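Local structure of periplasmic solute binding protein (Pectobacterium atrosepticum, 4RY1) at residues R236-G241 and S258-D263. The protein probably binds a sugar in the periplasm and delivers it to an ABC-type transporter. Residues are numbered along the deposited sequence; the frame is centred on the assembly and turned at random.
Sequences RPWING and SNMPKD
W238 meets M260 through its indole face. The sulfur SD of M260 lies over the five-membered ring, 3.7 Å from its centroid and 25° off the ring normal. This is a Met-aromatic contact. SD is shifted toward the rim, where W238 NE1 is its nearest ring atom at 3.4 Å. The indole N-H is used elsewhere: NE1 is hydrogen-bonded to Y256 O, near the end of helix 253-257. That bond helps hold the ring in its orientation. With CG anti to the backbone N (chi1 175°), the indole extends toward the loop and turns a face to the sulfur. The M260 chain bends at chi2 and chi3, which brings its methyl CE back against the helix backbone, 3.1 Å from W238 O. L266 of strand 266-268 touches both side chains.

The contact lies at the surface of a solute-binding protein of the PBP clan. It joins the short helix 236-239 to the loop between helix 253-257 and strand 266-268. The chain between the two segments includes strand 245-249, which pairs with strand 107-123 of the mixed sheet, as does strand 266-268.

I239, one residue on, has its CA 5.1 Å from that of M260, but its side chain packs on N259 and P261. CG2 reaches P261 CD at 3.9 Å, and CD1 comes to 4.1 Å from N259 CB. Both branches also border the backbone O of N259. The amide of N259 turns to another partner, with ND2 bonded to Y233 O just ahead of the helix. I239 O lies against the CD and CG methylenes of P261, 3.2 Å from CD. N240 leaves the helical conformation, although its N still bonds to R236 O. G241 N bonds to W238 O at 3.2 Å, the same carbonyl oxygen that M260 CE approaches.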
ATOM      1  N   ARG A 236      -6.787   0.787 -21.106  1.00 20.01           N
ATOM      2  CA  ARG A 236      -5.911   0.740 -22.264  1.00 22.36           C
ATOM      3  C   ARG A 236      -4.719   1.681 -22.120  1.00 20.60           C
ATOM      4  O   ARG A 236      -3.616   1.307 -22.499  1.00 21.52           O
ATOM      5  CB  ARG A 236      -6.679   1.062 -23.555  1.00 25.94           C
ATOM      6  N   PRO A 237      -4.931   2.911 -21.588  1.00 19.19           N
ATOM      7  CA  PRO A 237      -3.745   3.757 -21.474  1.00 18.84           C
ATOM      8  C   PRO A 237      -2.626   3.227 -20.576  1.00 15.98           C
ATOM      9  O   PRO A 237      -1.459   3.567 -20.812  1.00 17.08           O
ATOM     10  CB  PRO A 237      -4.302   5.061 -20.909  1.00 17.43           C
ATOM     11  CG  PRO A 237      -5.686   5.120 -21.465  1.00 19.63           C
ATOM     12  CD  PRO A 237      -6.160   3.688 -21.329  1.00 18.60           C
ATOM     13  N   TRP A 238      -2.941   2.411 -19.579  1.00 16.91           N
ATOM     14  CA  TRP A 238      -1.875   1.754 -18.792  1.00 17.27           C
ATOM     15  C   TRP A 238      -1.243   0.617 -19.581  1.00 18.14           C
ATOM     16  O   TRP A 238      -0.017   0.521 -19.722  1.00 19.51           O
ATOM     17  CB  TRP A 238      -2.413   1.250 -17.448  1.00 17.40           C
ATOM     18  CG  TRP A 238      -1.411   0.457 -16.648  1.00 16.33           C
ATOM     19  CD1 TRP A 238      -1.522  -0.851 -16.260  1.00 17.77           C
ATOM     20  CD2 TRP A 238      -0.156   0.923 -16.131  1.00 19.22           C
ATOM     21  NE1 TRP A 238      -0.407  -1.229 -15.544  1.00 19.01           N
ATOM     22  CE2 TRP A 238       0.443  -0.160 -15.445  1.00 18.48           C
ATOM     23  CE3 TRP A 238       0.519   2.145 -16.179  1.00 16.38           C
ATOM     24  CZ2 TRP A 238       1.689  -0.054 -14.828  1.00 18.47           C
ATOM     25  CZ3 TRP A 238       1.754   2.252 -15.581  1.00 18.26           C
ATOM     26  CH2 TRP A 238       2.331   1.163 -14.910  1.00 16.74           C
ATOM     27  N   ILE A 239      -2.099  -0.240 -20.115  1.00 18.79           N
ATOM     28  CA  ILE A 239      -1.646  -1.426 -20.817  1.00 23.72           C
ATOM     29  C   ILE A 239      -0.803  -0.994 -22.018  1.00 22.34           C
ATOM     30  O   ILE A 239       0.228  -1.591 -22.312  1.00 25.20           O
ATOM     31  CB  ILE A 239      -2.839  -2.323 -21.226  1.00 25.01           C
ATOM     32  CG1 ILE A 239      -3.495  -2.931 -19.972  1.00 24.57           C
ATOM     33  CG2 ILE A 239      -2.393  -3.428 -22.178  1.00 24.06           C
ATOM     34  CD1 ILE A 239      -4.773  -3.701 -20.229  1.00 30.96           C
ATOM     35  N   ASN A 240      -1.212   0.055 -22.719  1.00 23.47           N
ATOM     36  CA  ASN A 240      -0.452   0.413 -23.915  1.00 28.92           C
ATOM     37  C   ASN A 240       0.628   1.504 -23.751  1.00 24.49           C
ATOM     38  O   ASN A 240       1.176   2.002 -24.737  1.00 24.36           O
ATOM     39  CB  ASN A 240      -1.388   0.710 -25.079  1.00 42.11           C
ATOM     40  CG  ASN A 240      -1.945   2.111 -25.049  1.00 65.78           C
ATOM     41  OD1 ASN A 240      -1.679   2.900 -24.139  1.00 43.22           O
ATOM     42  ND2 ASN A 240      -2.730   2.430 -26.060  1.00 65.81           N
ATOM     43  N   GLY A 241       0.944   1.863 -22.514  1.00 20.55           N
ATOM     44  CA  GLY A 241       2.073   2.749 -22.243  1.00 20.16           C
ATOM     45  C   GLY A 241       1.844   4.235 -22.345  1.00 20.99           C
ATOM     46  O   GLY A 241       2.799   5.012 -22.264  1.00 21.41           O
ATOM     47  N   SER A 258       0.130  -7.352 -14.170  1.00 20.39           N
ATOM     48  CA  SER A 258      -0.611  -8.583 -14.522  1.00 23.14           C
ATOM     49  C   SER A 258      -1.194  -8.558 -15.939  1.00 30.86           C
ATOM     50  O   SER A 258      -1.212  -9.575 -16.625  1.00 30.76           O
ATOM     51  CB  SER A 258      -1.703  -8.891 -13.474  1.00 24.88           C
ATOM     52  OG  SER A 258      -2.788  -7.958 -13.493  1.00 28.30           O
ATOM     53  N   ASN A 259      -1.638  -7.388 -16.388  1.00 21.88           N
ATOM     54  CA  ASN A 259      -2.248  -7.257 -17.728  1.00 21.81           C
ATOM     55  C   ASN A 259      -1.363  -6.541 -18.775  1.00 24.41           C
ATOM     56  O   ASN A 259      -1.831  -6.209 -19.874  1.00 27.83           O
ATOM     57  CB  ASN A 259      -3.619  -6.572 -17.615  1.00 24.72           C
ATOM     58  CG  ASN A 259      -4.543  -7.269 -16.619  1.00 31.62           C
ATOM     59  OD1 ASN A 259      -4.714  -8.490 -16.655  1.00 26.27           O
ATOM     60  ND2 ASN A 259      -5.153  -6.498 -15.741  1.00 23.43           N
ATOM     61  N   MET A 260      -0.090  -6.302 -18.453  1.00 24.66           N
ATOM     62  CA  MET A 260       0.832  -5.649 -19.404  1.00 22.83           C
ATOM     63  C   MET A 260       1.182  -6.601 -20.572  1.00 27.93           C
ATOM     64  O   MET A 260       1.305  -7.813 -20.343  1.00 27.05           O
ATOM     65  CB  MET A 260       2.133  -5.199 -18.712  1.00 23.92           C
ATOM     66  CG  MET A 260       2.033  -4.036 -17.718  1.00 23.12           C
ATOM     67  SD  MET A 260       1.138  -2.545 -18.235  1.00 17.87           S
ATOM     68  CE  MET A 260       2.169  -1.682 -19.315  1.00 17.08           C
ATOM     69  N   PRO A 261       1.369  -6.066 -21.809  1.00 22.35           N
ATOM     70  CA  PRO A 261       1.815  -6.948 -22.903  1.00 26.20           C
ATOM     71  C   PRO A 261       3.174  -7.560 -22.593  1.00 31.18           C
ATOM     72  O   PRO A 261       3.962  -6.964 -21.861  1.00 26.72           O
ATOM     73  CB  PRO A 261       1.947  -5.998 -24.106  1.00 29.58           C
ATOM     74  CG  PRO A 261       1.151  -4.801 -23.749  1.00 29.13           C
ATOM     75  CD  PRO A 261       1.275  -4.665 -22.258  1.00 22.87           C
ATOM     76  N   LYS A 262       3.441  -8.722 -23.182  1.00 37.42           N
ATOM     77  CA  LYS A 262       4.681  -9.499 -22.949  1.00 40.51           C
ATOM     78  C   LYS A 262       5.991  -8.706 -23.170  1.00 31.88           C
ATOM     79  O   LYS A 262       6.978  -8.898 -22.448  1.00 39.31           O
ATOM     80  CB  LYS A 262       4.676 -10.773 -23.830  1.00 55.28           C
ATOM     81  CG  LYS A 262       5.513 -10.681 -25.105  1.00112.16           C
ATOM     82  CD  LYS A 262       4.951 -11.486 -26.266  1.00118.35           C
ATOM     83  CE  LYS A 262       5.388 -10.880 -27.594  1.00113.88           C
ATOM     84  NZ  LYS A 262       4.396 -11.098 -28.682  1.00 84.41           N
ATOM     85  N   ASP A 263       5.975  -7.814 -24.160  1.00 28.74           N
ATOM     86  CA  ASP A 263       7.148  -7.032 -24.570  1.00 37.17           C
ATOM     87  C   ASP A 263       7.265  -5.684 -23.835  1.00 33.20           C
ATOM     88  O   ASP A 263       8.184  -4.903 -24.110  1.00 28.57           O
ATOM     89  CB  ASP A 263       7.132  -6.801 -26.091  1.00 48.72           C
ATOM     90  CG  ASP A 263       6.099  -5.766 -26.527  1.00 87.73           C
ATOM     91  OD1 ASP A 263       4.948  -5.810 -26.039  1.00 87.88           O
ATOM     92  OD2 ASP A 263       6.438  -4.913 -27.374  1.00104.40           O
TER